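Local coordinates for probable outer membrane protein (Pseudomonas aeruginosa, PDB 3DWO) that probably forms an outer-membrane channel for the uptake of hydrophobic compounds such as long-chain fatty acids, at residues A[53-58]-A[429-434]; A[123-128]-A[136-141]; A[357-362]-A[377-382]; A[367-372]-A[408-413]. All blocks are in the same frame, centred on the assembly; numbering follows the deposited sequence.

Interactions 1, 2 and 3 join antiparallel strands of a beta barrel, where backbone pairing repeats and the side chains specialise each seam. Interaction 1 joins the first and last long strands and adds a salt bridge; interaction 2 lies at the loop end of a hairpin, beside a bulge toward the next strand, and uses waters and an indole; interaction 3 opens a hairpin into its loop with tyrosines and an aspartate. All three are partly buried and touch bound detergent. Interaction 4 is largely buried and different in kind, since arginine and threonine side chains hold that loop to strand 395-411. The loop also bonds to interaction 2 through Pro371 and Arg372, while Tyr58 of interaction 1 packs on Leu411 of interaction 4.

Interaction 1: residues A[53-58]-A[429-434]; sequences DIDIKY and TSKGQV. With C8E ((hydroxyethyloxy)tri(ethyloxy)octane), chain E.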
# COMPACT_ATOMS: atom_id res chain seq x y z
N ASP A 53 5.00 8.09 -9.54
CA ASP A 53 5.24 9.44 -9.08
C ASP A 53 4.01 9.87 -8.30
O ASP A 53 2.93 10.06 -8.87
CB ASP A 53 5.47 10.37 -10.27
CG ASP A 53 5.61 11.81 -9.87
OD1 ASP A 53 6.30 12.08 -8.86
OD2 ASP A 53 5.04 12.68 -10.56
N ILE A 54 4.17 10.00 -6.99
CA ILE A 54 3.08 10.36 -6.10
C ILE A 54 3.31 11.71 -5.42
O ILE A 54 4.35 11.95 -4.82
CB ILE A 54 2.88 9.28 -5.01
CG1 ILE A 54 2.79 7.90 -5.66
CG2 ILE A 54 1.62 9.57 -4.21
CD1 ILE A 54 1.71 7.75 -6.72
N ASP A 55 2.30 12.57 -5.51
CA ASP A 55 2.36 13.91 -4.94
C ASP A 55 1.43 13.96 -3.73
O ASP A 55 0.26 13.60 -3.84
CB ASP A 55 1.89 14.92 -5.97
CG ASP A 55 2.32 16.33 -5.64
OD1 ASP A 55 3.50 16.66 -5.90
OD2 ASP A 55 1.49 17.10 -5.11
N ILE A 56 1.94 14.40 -2.59
CA ILE A 56 1.14 14.49 -1.37
C ILE A 56 1.36 15.82 -0.65
O ILE A 56 2.50 16.21 -0.40
CB ILE A 56 1.50 13.37 -0.36
CG1 ILE A 56 1.34 12.00 -1.01
CG2 ILE A 56 0.61 13.48 0.87
CD1 ILE A 56 1.93 10.86 -0.18
N LYS A 57 0.26 16.49 -0.31
CA LYS A 57 0.35 17.77 0.38
C LYS A 57 -0.77 17.96 1.40
O LYS A 57 -1.85 17.37 1.29
CB LYS A 57 0.30 18.93 -0.61
CG LYS A 57 1.52 19.07 -1.50
CD LYS A 57 1.33 20.26 -2.42
CE LYS A 57 2.43 20.35 -3.48
NZ LYS A 57 2.13 21.44 -4.45
N TYR A 58 -0.51 18.82 2.38
CA TYR A 58 -1.47 19.13 3.43
C TYR A 58 -1.68 20.63 3.46
O TYR A 58 -0.76 21.40 3.23
CB TYR A 58 -0.93 18.68 4.78
CG TYR A 58 -1.83 19.00 5.96
CD1 TYR A 58 -1.60 20.13 6.76
CD2 TYR A 58 -2.89 18.16 6.30
CE1 TYR A 58 -2.42 20.40 7.88
CE2 TYR A 58 -3.71 18.43 7.40
CZ TYR A 58 -3.47 19.54 8.19
OH TYR A 58 -4.29 19.78 9.27
N THR A 429 -4.19 16.74 -0.26
CA THR A 429 -4.38 16.73 -1.70
C THR A 429 -3.30 15.82 -2.24
O THR A 429 -2.11 16.02 -1.96
CB THR A 429 -4.23 18.13 -2.30
OG1 THR A 429 -5.29 18.97 -1.84
CG2 THR A 429 -4.28 18.05 -3.82
N SER A 430 -3.71 14.82 -3.02
CA SER A 430 -2.77 13.87 -3.59
C SER A 430 -2.99 13.71 -5.08
O SER A 430 -4.08 13.95 -5.59
CB SER A 430 -2.91 12.51 -2.92
OG SER A 430 -2.51 12.59 -1.56
N LYS A 431 -1.93 13.31 -5.76
CA LYS A 431 -1.96 13.09 -7.20
C LYS A 431 -1.00 11.96 -7.49
O LYS A 431 0.02 11.81 -6.82
CB LYS A 431 -1.51 14.36 -7.93
CG LYS A 431 -2.55 15.46 -7.95
CD LYS A 431 -1.95 16.86 -7.84
CE LYS A 431 -0.75 17.06 -8.76
NZ LYS A 431 0.52 16.62 -8.11
N GLY A 432 -1.33 11.14 -8.48
CA GLY A 432 -0.46 10.04 -8.81
C GLY A 432 -0.39 9.77 -10.30
O GLY A 432 -1.34 10.00 -11.04
N GLN A 433 0.77 9.29 -10.74
CA GLN A 433 0.93 8.95 -12.13
C GLN A 433 1.97 7.84 -12.21
O GLN A 433 2.91 7.81 -11.42
CB GLN A 433 1.34 10.18 -12.95
CG GLN A 433 2.77 10.64 -12.81
CD GLN A 433 2.98 11.96 -13.53
OE1 GLN A 433 2.40 12.20 -14.59
NE2 GLN A 433 3.83 12.82 -12.97
N VAL A 434 1.76 6.92 -13.14
CA VAL A 434 2.65 5.78 -13.31
C VAL A 434 3.08 5.62 -14.77
O VAL A 434 2.28 5.76 -15.69
CB VAL A 434 1.96 4.47 -12.85
CG1 VAL A 434 2.94 3.30 -12.94
CG2 VAL A 434 1.44 4.62 -11.42
C1 C8E E . 8.83 1.99 -1.81
C2 C8E E . 7.54 2.67 -1.74
C3 C8E E . 6.41 1.85 -2.16
C4 C8E E . 6.11 2.18 -3.54
C5 C8E E . 4.65 2.33 -3.68
C6 C8E E . 4.28 2.21 -5.08
C7 C8E E . 2.90 2.64 -5.01
C8 C8E E . 2.65 3.55 -6.14
O9 C8E E . 1.40 3.87 -6.72
C10 C8E E . 0.60 2.85 -7.28
C11 C8E E . -0.62 3.56 -7.78
O12 C8E E . -1.27 4.27 -6.70
C13 C8E E . -2.25 5.26 -7.12
C14 C8E E . -2.60 6.58 -6.37
O15 C8E E . -1.76 7.64 -5.84
C16 C8E E . -1.38 7.37 -4.48
C17 C8E E . -2.34 7.93 -3.42
O18 C8E E . -2.02 9.07 -2.59
C19 C8E E . -1.37 8.68 -1.35
C20 C8E E . -2.03 8.86 0.07
O21 C8E E . -2.54 7.71 0.74
O HOH W 1 -0.70 17.22 -3.85
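Lys431 curls back over Asp55 so closely that its ammonium is as near to the carbon atoms of that side chain as to an oxygen. NZ is 3.1 Å from Asp55 CB and 3.2 Å from Asp55 OD2, a salt bridge reached by bends at three successive torsions of the lysine chain. The same OD2 receives a water, 2.5 Å away, that also donates to Thr429 O. Two residues along, at the next hydrogen-bonded pair, Asp53 and Gln433 lie side by side with carboxylate and amide nearly coplanar. Gln433 NE2 donates to the anti lone pair of Asp53 OD2 at 2.7 Å, 163° at the hydrogen. The glutamine reaches it with CG lodged between its backbone N and carbonyl carbon (chi1 75°) and the chain extended beyond, while its OE1 accepts from Tyr401.

These pairs decorate a seam that illustrates how a barrel closes: strand 44-63, the first long strand, runs antiparallel to strand 423-441, the last. Asp53, Asp55 and Lys57 form hydrogen-bonded pairs with Gln433, Lys431 and Thr429, giving six backbone bonds, among them Asp55 N to Lys431 O at 2.7 Å. The other face carries Ile54, Ile56, Ser430 and Gly432. Here detergent of chain E lies against the strands, its O15 3.6 Å from Ile54 CD1 beside the bare Gly432, and its O18 3.6 Å from Ser430 CB. The seam is thus chemically two-sided: one face carries a salt bridge and a carboxylate-amide bond, and the other offers aliphatic groups and a small hydroxyl to an amphiphile.

Interaction 2: residues A[123-128]-A[136-141]; sequences RSTWDP and AVDTKI. With C8E ((hydroxyethyloxy)tri(ethyloxy)octane), chain E; C8E ((hydroxyethyloxy)tri(ethyloxy)octane), chain D.
The indole of Trp126 turns its edge to Val137, whose carbonyl O lies near the ring plane 3.3 Å from CD1. Trp130 stacks on the indole, Ile56 and Tyr58 of strand 44-63 also pack against it, and NE1 donates to Pro371 O. All this happens at the end of a beta-hairpin in the barrel wall, where strand 110-125 runs antiparallel to strand 138-153 and a short loop joins them. Val137 O, besides touching the ring, accepts Trp126 N at 2.8 Å in a nearly straight bond (172°), although the donor is tilted 31° from the carbonyl plane.

Val137 and Asp138 both face Ser174 of strand 158-177, a classic beta bulge in the pairing with that next strand. Within the hairpin, Ser124 and Thr139 form a hydrogen-bonded pair through both backbone bonds. Their hydroxyls are joined by a water, 2.5 Å from Ser124 OG and 2.6 Å from Thr139 OG1. Ser124 OG, held between its own backbone N and carbonyl carbon (chi1 58°), also bonds to Arg372 O, so two side-chain hydrogen bonds tie the hairpin to the loop of interaction 4. On the other face, Asp138 crosses Thr125 obliquely, OD1 lying 3.2 Å from Thr125 CB. A second water takes up that same carboxylate oxygen, donating to Asp138 OD1 at 2.6 Å and to Trp126 O at 2.7 Å.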
# COMPACT_ATOMS: atom_id res chain seq x y z
N ARG A 123 4.41 5.51 0.93
CA ARG A 123 5.46 6.30 1.52
C ARG A 123 5.00 7.74 1.66
O ARG A 123 4.35 8.28 0.77
CB ARG A 123 6.70 6.22 0.63
CG ARG A 123 7.90 7.01 1.10
CD ARG A 123 9.06 6.79 0.13
NE ARG A 123 10.37 7.12 0.69
CZ ARG A 123 10.79 8.36 0.95
NH1 ARG A 123 10.00 9.40 0.70
NH2 ARG A 123 12.00 8.55 1.45
N SER A 124 5.32 8.35 2.80
CA SER A 124 4.99 9.75 3.01
C SER A 124 6.03 10.27 4.00
O SER A 124 6.26 9.66 5.03
CB SER A 124 3.55 9.92 3.56
OG SER A 124 3.34 9.21 4.78
N THR A 125 6.67 11.38 3.65
CA THR A 125 7.68 11.97 4.51
C THR A 125 7.43 13.46 4.68
O THR A 125 7.66 14.25 3.76
CB THR A 125 9.11 11.74 3.93
OG1 THR A 125 9.21 12.33 2.62
CG2 THR A 125 9.41 10.26 3.83
N TRP A 126 6.95 13.84 5.85
CA TRP A 126 6.66 15.24 6.13
C TRP A 126 7.87 15.89 6.79
O TRP A 126 8.63 15.22 7.50
CB TRP A 126 5.45 15.38 7.06
CG TRP A 126 4.23 14.65 6.57
CD1 TRP A 126 3.88 13.36 6.85
CD2 TRP A 126 3.24 15.16 5.68
NE1 TRP A 126 2.72 13.03 6.17
CE2 TRP A 126 2.31 14.13 5.45
CE3 TRP A 126 3.05 16.40 5.05
CZ2 TRP A 126 1.19 14.29 4.61
CZ3 TRP A 126 1.94 16.56 4.21
CH2 TRP A 126 1.03 15.51 4.00
N ASP A 127 8.05 17.18 6.56
CA ASP A 127 9.15 17.90 7.17
C ASP A 127 9.07 17.62 8.67
O ASP A 127 8.01 17.75 9.27
CB ASP A 127 9.02 19.40 6.88
CG ASP A 127 10.15 20.20 7.47
OD1 ASP A 127 10.12 20.51 8.68
OD2 ASP A 127 11.09 20.52 6.71
N PRO A 128 10.19 17.21 9.29
CA PRO A 128 10.29 16.88 10.72
C PRO A 128 9.72 17.88 11.71
O PRO A 128 9.26 17.50 12.78
CB PRO A 128 11.79 16.68 10.92
CG PRO A 128 12.24 16.18 9.58
CD PRO A 128 11.51 17.11 8.64
N ALA A 136 2.67 12.38 12.57
CA ALA A 136 3.48 11.67 11.61
C ALA A 136 4.61 12.49 11.04
O ALA A 136 4.50 13.71 10.87
CB ALA A 136 2.61 11.16 10.47
N VAL A 137 5.71 11.81 10.76
CA VAL A 137 6.86 12.42 10.12
C VAL A 137 7.10 11.54 8.91
O VAL A 137 6.71 11.89 7.79
CB VAL A 137 8.10 12.44 11.05
CG1 VAL A 137 9.30 13.04 10.30
CG2 VAL A 137 7.81 13.28 12.29
N ASP A 138 7.70 10.37 9.12
CA ASP A 138 7.95 9.44 8.02
C ASP A 138 7.16 8.13 8.11
O ASP A 138 6.95 7.59 9.19
CB ASP A 138 9.43 9.11 7.93
CG ASP A 138 10.27 10.31 7.55
OD1 ASP A 138 9.69 11.30 7.04
OD2 ASP A 138 11.50 10.27 7.75
N THR A 139 6.71 7.65 6.95
CA THR A 139 5.98 6.39 6.87
C THR A 139 6.45 5.69 5.60
O THR A 139 6.40 6.24 4.51
CB THR A 139 4.45 6.63 6.76
OG1 THR A 139 3.99 7.35 7.92
CG2 THR A 139 3.72 5.31 6.67
N LYS A 140 6.94 4.46 5.76
CA LYS A 140 7.43 3.69 4.64
C LYS A 140 7.02 2.22 4.79
O LYS A 140 7.30 1.59 5.81
CB LYS A 140 8.95 3.82 4.55
CG LYS A 140 9.64 2.79 3.67
CD LYS A 140 9.05 2.74 2.27
CE LYS A 140 9.74 1.68 1.44
NZ LYS A 140 11.21 1.93 1.30
N ILE A 141 6.35 1.70 3.77
CA ILE A 141 5.88 0.32 3.78
C ILE A 141 6.08 -0.29 2.40
O ILE A 141 5.71 0.30 1.40
CB ILE A 141 4.36 0.20 4.07
CG1 ILE A 141 3.96 1.09 5.24
CG2 ILE A 141 4.00 -1.24 4.37
CD1 ILE A 141 3.83 2.55 4.87
C1 C8E E . 8.83 1.99 -1.81
C2 C8E E . 7.54 2.67 -1.74
C3 C8E E . 6.41 1.85 -2.16
C4 C8E E . 6.11 2.18 -3.54
C5 C8E E . 4.65 2.33 -3.68
C6 C8E E . 4.28 2.21 -5.08
C7 C8E E . 2.90 2.64 -5.01
C8 C8E E . 2.65 3.55 -6.14
O9 C8E E . 1.40 3.87 -6.72
C10 C8E E . 0.60 2.85 -7.28
C11 C8E E . -0.62 3.56 -7.78
O12 C8E E . -1.27 4.27 -6.70
C13 C8E E . -2.25 5.26 -7.12
C14 C8E E . -2.60 6.58 -6.37
O15 C8E E . -1.76 7.64 -5.84
C16 C8E E . -1.38 7.37 -4.48
C17 C8E E . -2.34 7.93 -3.42
O18 C8E E . -2.02 9.07 -2.59
C19 C8E E . -1.37 8.68 -1.35
C20 C8E E . -2.03 8.86 0.07
O21 C8E E . -2.54 7.71 0.74
C1 C8E D . -4.97 6.09 7.36
C2 C8E D . -3.63 5.84 7.90
C3 C8E D . -3.30 4.44 8.13
C4 C8E D . -1.91 4.40 8.57
C5 C8E D . -1.37 3.04 8.33
C6 C8E D . 0.08 3.07 8.31
C7 C8E D . 0.36 1.68 8.62
C8 C8E D . 1.51 1.22 7.80
O9 C8E D . 2.67 0.55 8.27
C10 C8E D . 3.50 1.19 9.22
C11 C8E D . 4.61 0.23 9.50
O12 C8E D . 4.33 -0.55 10.68
C13 C8E D . 5.19 -0.30 11.83
C14 C8E D . 5.02 0.83 12.89
O15 C8E D . 4.98 0.79 14.35
C16 C8E D . 3.65 0.62 14.86
C17 C8E D . 2.89 1.93 15.13
O18 C8E D . 3.53 3.22 15.24
C19 C8E D . 3.93 3.55 16.59
C20 C8E D . 3.47 4.86 17.33
O21 C8E D . 4.30 6.03 17.27
O HOH W 2 4.11 9.83 7.11
O HOH W 3 10.72 13.69 6.93

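Interaction 3: residues A[357-362]-A[377-382]; sequences VAYDQT and DRYFAS. With C8E ((hydroxyethyloxy)tri(ethyloxy)octane), chain F; C8E ((hydroxyethyloxy)tri(ethyloxy)octane), chain E.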
# COMPACT_ATOMS: atom_id res chain seq x y z
N VAL A 357 -10.24 2.83 -17.65
CA VAL A 357 -10.49 3.70 -16.52
C VAL A 357 -10.97 2.82 -15.37
O VAL A 357 -11.52 1.74 -15.59
CB VAL A 357 -11.59 4.73 -16.83
CG1 VAL A 357 -11.16 5.62 -18.00
CG2 VAL A 357 -12.89 4.01 -17.15
N ALA A 358 -10.75 3.28 -14.14
CA ALA A 358 -11.17 2.50 -12.99
C ALA A 358 -11.58 3.39 -11.82
O ALA A 358 -11.16 4.54 -11.72
CB ALA A 358 -10.04 1.55 -12.56
N TYR A 359 -12.43 2.85 -10.96
CA TYR A 359 -12.87 3.56 -9.78
C TYR A 359 -12.37 2.74 -8.61
O TYR A 359 -12.66 1.54 -8.52
CB TYR A 359 -14.40 3.67 -9.75
CG TYR A 359 -14.94 4.05 -8.39
CD1 TYR A 359 -15.64 3.12 -7.62
CD2 TYR A 359 -14.71 5.31 -7.86
CE1 TYR A 359 -16.09 3.43 -6.35
CE2 TYR A 359 -15.17 5.64 -6.58
CZ TYR A 359 -15.86 4.69 -5.83
OH TYR A 359 -16.30 4.99 -4.56
N ASP A 360 -11.62 3.37 -7.72
CA ASP A 360 -11.04 2.67 -6.59
C ASP A 360 -11.35 3.36 -5.26
O ASP A 360 -10.89 4.47 -5.00
CB ASP A 360 -9.53 2.59 -6.82
CG ASP A 360 -8.84 1.64 -5.87
OD1 ASP A 360 -9.37 0.53 -5.62
OD2 ASP A 360 -7.75 1.99 -5.38
N GLN A 361 -12.12 2.68 -4.41
CA GLN A 361 -12.50 3.24 -3.11
C GLN A 361 -11.38 3.16 -2.09
O GLN A 361 -10.68 2.15 -2.00
CB GLN A 361 -13.69 2.49 -2.51
CG GLN A 361 -14.99 2.59 -3.26
CD GLN A 361 -16.10 1.91 -2.49
OE1 GLN A 361 -15.92 0.82 -1.96
NE2 GLN A 361 -17.26 2.56 -2.44
N THR A 362 -11.24 4.22 -1.29
CA THR A 362 -10.23 4.23 -0.25
C THR A 362 -10.82 3.53 0.97
O THR A 362 -12.01 3.65 1.24
CB THR A 362 -9.87 5.67 0.16
OG1 THR A 362 -8.89 5.63 1.20
CG2 THR A 362 -11.11 6.41 0.66
N ASP A 377 -11.02 8.24 -2.44
CA ASP A 377 -11.41 7.48 -3.62
C ASP A 377 -10.59 7.98 -4.81
O ASP A 377 -10.28 9.17 -4.89
CB ASP A 377 -12.90 7.67 -3.89
CG ASP A 377 -13.77 7.08 -2.80
OD1 ASP A 377 -13.26 6.23 -2.03
OD2 ASP A 377 -14.96 7.44 -2.72
N ARG A 378 -10.21 7.08 -5.71
CA ARG A 378 -9.42 7.47 -6.88
C ARG A 378 -10.09 7.09 -8.19
O ARG A 378 -10.85 6.12 -8.26
CB ARG A 378 -8.04 6.81 -6.90
CG ARG A 378 -7.21 6.87 -5.63
CD ARG A 378 -7.57 5.74 -4.69
NE ARG A 378 -6.56 5.59 -3.64
CZ ARG A 378 -5.36 5.07 -3.83
NH1 ARG A 378 -5.00 4.64 -5.03
NH2 ARG A 378 -4.50 4.98 -2.82
N TYR A 379 -9.80 7.87 -9.22
CA TYR A 379 -10.28 7.58 -10.56
C TYR A 379 -8.99 7.30 -11.33
O TYR A 379 -8.04 8.09 -11.26
CB TYR A 379 -10.99 8.78 -11.19
CG TYR A 379 -12.48 8.82 -10.98
CD1 TYR A 379 -13.25 7.66 -11.03
CD2 TYR A 379 -13.13 10.04 -10.79
CE1 TYR A 379 -14.63 7.71 -10.87
CE2 TYR A 379 -14.51 10.10 -10.64
CZ TYR A 379 -15.26 8.93 -10.68
OH TYR A 379 -16.62 9.00 -10.52
N PHE A 380 -8.93 6.17 -12.03
CA PHE A 380 -7.74 5.83 -12.79
C PHE A 380 -8.02 5.97 -14.29
O PHE A 380 -9.05 5.51 -14.78
CB PHE A 380 -7.23 4.35 -12.69
CG PHE A 380 -6.58 4.01 -11.46
CD1 PHE A 380 -5.36 3.33 -11.49
CD2 PHE A 380 -7.20 4.22 -10.23
CE1 PHE A 380 -4.76 2.88 -10.31
CE2 PHE A 380 -6.61 3.77 -9.05
CZ PHE A 380 -5.39 3.10 -9.09
N ALA A 381 -7.11 6.63 -14.99
CA ALA A 381 -7.22 6.83 -16.44
C ALA A 381 -5.92 6.32 -17.06
O ALA A 381 -4.85 6.85 -16.77
CB ALA A 381 -7.43 8.31 -16.76
N SER A 382 -6.02 5.30 -17.91
CA SER A 382 -4.83 4.72 -18.53
C SER A 382 -4.85 4.64 -20.05
O SER A 382 -5.90 4.49 -20.67
CB SER A 382 -4.59 3.31 -17.99
OG SER A 382 -4.55 3.27 -16.57
C2 C8E F . -11.09 13.49 -13.23
C3 C8E F . -12.14 14.09 -12.40
C4 C8E F . -11.53 14.50 -11.15
C5 C8E F . -12.35 13.99 -10.00
C6 C8E F . -11.53 13.77 -8.81
C7 C8E F . -11.42 12.32 -8.82
C8 C8E F . -11.63 11.76 -7.46
O9 C8E F . -12.39 10.60 -7.13
C10 C8E F . -13.77 10.57 -7.45
C11 C8E F . -14.28 9.23 -7.01
C1 C8E E . 8.83 1.99 -1.81
C2 C8E E . 7.54 2.67 -1.74
C3 C8E E . 6.41 1.85 -2.16
C4 C8E E . 6.11 2.18 -3.54
C5 C8E E . 4.65 2.33 -3.68
C6 C8E E . 4.28 2.21 -5.08
C7 C8E E . 2.90 2.64 -5.01
C8 C8E E . 2.65 3.55 -6.14
O9 C8E E . 1.40 3.87 -6.72
C10 C8E E . 0.60 2.85 -7.28
C11 C8E E . -0.62 3.56 -7.78
O12 C8E E . -1.27 4.27 -6.70
C13 C8E E . -2.25 5.26 -7.12
C14 C8E E . -2.60 6.58 -6.37
O15 C8E E . -1.76 7.64 -5.84
C16 C8E E . -1.38 7.37 -4.48
C17 C8E E . -2.34 7.93 -3.42
O18 C8E E . -2.02 9.07 -2.59
C19 C8E E . -1.37 8.68 -1.35
C20 C8E E . -2.03 8.86 0.07
O21 C8E E . -2.54 7.71 0.74
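Val357 opens the segment opposite Ala381 in a non-hydrogen-bonded pair. Ala358 follows, paired with Phe380: Ala358 O accepts Phe380 N at 2.8 Å. On the face these two share, Ala358 CB meets Phe380 CB at 4.0 Å. At Tyr359 the side chain swings to the other face, where its ring crosses that of Tyr379 aslant, Tyr359 CD2 lying 3.9 Å from Tyr379 CE1. Detergent of chain F touches both rings, its C11 at the edge of the Tyr359 ring and over a face of the Tyr379 ring. Tyr359 OH also gives a weak bond to Asp377 OD2 at 3.3 Å.

Asp360 exchanges two backbone bonds with Arg378, and their side chains run side by side. The resulting salt bridge is long, 3.8 Å from Asp360 OD2 to Arg378 NH1, and rests on charge alone because the oxygen stands well out of the guanidinium plane. Asp375 is the stronger ionic partner of that arginine, while detergent of chain E lies over one guanidinium face. After Asp360 the strand gives way to loop, and Asp377 bridges the opening: its OD1 receives Thr362 N at 2.9 Å, nearly along the C-O axis, with a straight approach at the hydrogen (164°).

The hairpin is one element of the barrel wall. Strand 336-346 bonds to the other edge of 357-361, strand 395-411 continues the sheet beyond 377-379, and residues Ala16 and Met17 pack on the face of Ala358 and Phe380.

Interaction 4: residues A[367-372]-A[408-413]; sequences ATRDPR and EVPLKT. With C8E ((hydroxyethyloxy)tri(ethyloxy)octane), chain D.
Pro410 O is gripped twice by Arg369, whose NE and NH2 both donate to it side-on, at 3.2 Å and 3.1 Å. The oxygen lies in the guanidinium plane, so both bonds are well directed. The arrangement shows how a loop of a FadL-type barrel is fixed to the wall: residues 367-372, in the loop between strands 351-360 and 378-388, have no regular structure, and 369-371 run nearly at a right angle to 409-413 at the end of strand 395-411.

Arg369 starts with CG anti to its backbone N (chi1 -172°) and bends at chi3, which brings the guanidinium over Val409. Val409 CB covers one face, 3.7 Å from CZ, while Asn366 and Thr364 take up NH2 and NH1. All three guanidinium nitrogens therefore have partners in a buried setting, which probably stabilises the charge.

Arg369 is held at its backbone too. Its O accepts from Thr413 OG1 at 2.8 Å, in the carbonyl plane on a lone pair, and from a water that also receives Lys412 N. Next along, Asp370 CB packs on Thr413 CG2 at 3.8 Å. The carboxylate of Asp370 turns away toward Tyr331 and Arg372, with OD1 beside detergent of chain D. One residue further, the ring of Pro371 rests against a leucine of strand 395-411, Pro371 CG lying 4.1 Å from Leu411 CD2.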
# COMPACT_ATOMS: atom_id res chain seq x y z
N ALA A 367 -13.02 9.75 10.44
CA ALA A 367 -12.70 9.73 11.86
C ALA A 367 -11.27 9.32 12.19
O ALA A 367 -10.71 9.78 13.18
CB ALA A 367 -13.69 8.81 12.59
N THR A 368 -10.67 8.50 11.34
CA THR A 368 -9.32 8.01 11.62
C THR A 368 -8.21 8.36 10.62
O THR A 368 -7.03 8.15 10.92
CB THR A 368 -9.33 6.48 11.77
OG1 THR A 368 -9.70 5.88 10.52
CG2 THR A 368 -10.32 6.04 12.83
N ARG A 369 -8.55 8.87 9.45
CA ARG A 369 -7.51 9.18 8.48
C ARG A 369 -6.48 10.15 9.05
O ARG A 369 -6.83 11.14 9.71
CB ARG A 369 -8.10 9.75 7.20
CG ARG A 369 -7.10 9.92 6.06
CD ARG A 369 -7.84 10.13 4.76
NE ARG A 369 -8.99 10.98 5.01
CZ ARG A 369 -10.25 10.66 4.73
NH1 ARG A 369 -10.54 9.50 4.17
NH2 ARG A 369 -11.21 11.50 5.06
N ASP A 370 -5.20 9.87 8.81
CA ASP A 370 -4.13 10.71 9.29
C ASP A 370 -3.12 10.99 8.18
O ASP A 370 -3.29 10.53 7.06
CB ASP A 370 -3.46 10.06 10.51
CG ASP A 370 -2.78 8.75 10.17
OD1 ASP A 370 -2.68 8.44 8.97
OD2 ASP A 370 -2.35 8.05 11.12
N PRO A 371 -2.05 11.74 8.48
CA PRO A 371 -1.03 12.08 7.47
C PRO A 371 -0.20 10.93 6.89
O PRO A 371 0.40 11.09 5.83
CB PRO A 371 -0.14 13.09 8.21
CG PRO A 371 -1.10 13.70 9.22
CD PRO A 371 -1.80 12.48 9.73
N ARG A 372 -0.16 9.79 7.57
CA ARG A 372 0.61 8.64 7.07
C ARG A 372 0.08 8.14 5.73
O ARG A 372 0.84 7.96 4.77
CB ARG A 372 0.57 7.47 8.06
CG ARG A 372 1.10 7.80 9.43
CD ARG A 372 1.46 6.55 10.22
NE ARG A 372 2.28 6.92 11.37
CZ ARG A 372 1.83 7.09 12.61
NH1 ARG A 372 0.55 6.89 12.90
NH2 ARG A 372 2.67 7.49 13.55
N GLU A 408 -9.83 15.25 -2.91
CA GLU A 408 -9.29 15.96 -1.76
C GLU A 408 -10.06 15.46 -0.54
O GLU A 408 -11.29 15.44 -0.54
CB GLU A 408 -9.49 17.46 -1.95
CG GLU A 408 -8.99 18.32 -0.82
CD GLU A 408 -9.20 19.79 -1.11
OE1 GLU A 408 -8.60 20.31 -2.07
OE2 GLU A 408 -9.98 20.43 -0.37
N VAL A 409 -9.34 15.03 0.50
CA VAL A 409 -9.98 14.52 1.70
C VAL A 409 -9.64 15.30 2.94
O VAL A 409 -8.60 15.95 3.03
CB VAL A 409 -9.61 13.05 1.96
CG1 VAL A 409 -10.41 12.13 1.04
CG2 VAL A 409 -8.11 12.85 1.76
N PRO A 410 -10.54 15.26 3.94
CA PRO A 410 -10.32 15.97 5.20
C PRO A 410 -9.51 15.13 6.19
O PRO A 410 -9.51 13.91 6.14
CB PRO A 410 -11.73 16.21 5.70
CG PRO A 410 -12.44 14.95 5.25
CD PRO A 410 -11.93 14.77 3.84
N LEU A 411 -8.79 15.82 7.07
CA LEU A 411 -8.01 15.20 8.12
C LEU A 411 -8.51 15.86 9.39
O LEU A 411 -8.35 17.07 9.57
CB LEU A 411 -6.52 15.45 7.94
CG LEU A 411 -5.74 14.40 7.14
CD1 LEU A 411 -6.39 14.18 5.81
CD2 LEU A 411 -4.30 14.86 6.96
N LYS A 412 -9.14 15.08 10.26
CA LYS A 412 -9.69 15.58 11.51
C LYS A 412 -9.09 14.76 12.65
O LYS A 412 -9.70 14.61 13.70
CB LYS A 412 -11.21 15.39 11.52
CG LYS A 412 -11.94 16.08 10.37
CD LYS A 412 -12.01 17.58 10.57
CE LYS A 412 -12.98 18.21 9.57
NZ LYS A 412 -13.17 19.67 9.82
N THR A 413 -7.89 14.26 12.41
CA THR A 413 -7.17 13.42 13.36
C THR A 413 -7.04 13.96 14.78
O THR A 413 -6.66 15.11 15.00
CB THR A 413 -5.76 13.12 12.84
OG1 THR A 413 -5.79 13.04 11.41
CG2 THR A 413 -5.27 11.78 13.39
C1 C8E D . -4.97 6.09 7.36
C2 C8E D . -3.63 5.84 7.90
C3 C8E D . -3.30 4.44 8.13
C4 C8E D . -1.91 4.40 8.57
C5 C8E D . -1.37 3.04 8.33
C6 C8E D . 0.08 3.07 8.31
C7 C8E D . 0.36 1.68 8.62
C8 C8E D . 1.51 1.22 7.80
O9 C8E D . 2.67 0.55 8.27
C10 C8E D . 3.50 1.19 9.22
C11 C8E D . 4.61 0.23 9.50
O12 C8E D . 4.33 -0.55 10.68
C13 C8E D . 5.19 -0.30 11.83
C14 C8E D . 5.02 0.83 12.89
O15 C8E D . 4.98 0.79 14.35
C16 C8E D . 3.65 0.62 14.86
C17 C8E D . 2.89 1.93 15.13
O18 C8E D . 3.53 3.22 15.24
C19 C8E D . 3.93 3.55 16.59
C20 C8E D . 3.47 4.86 17.33
O21 C8E D . 4.30 6.03 17.27
O HOH W 4 -9.12 12.38 9.93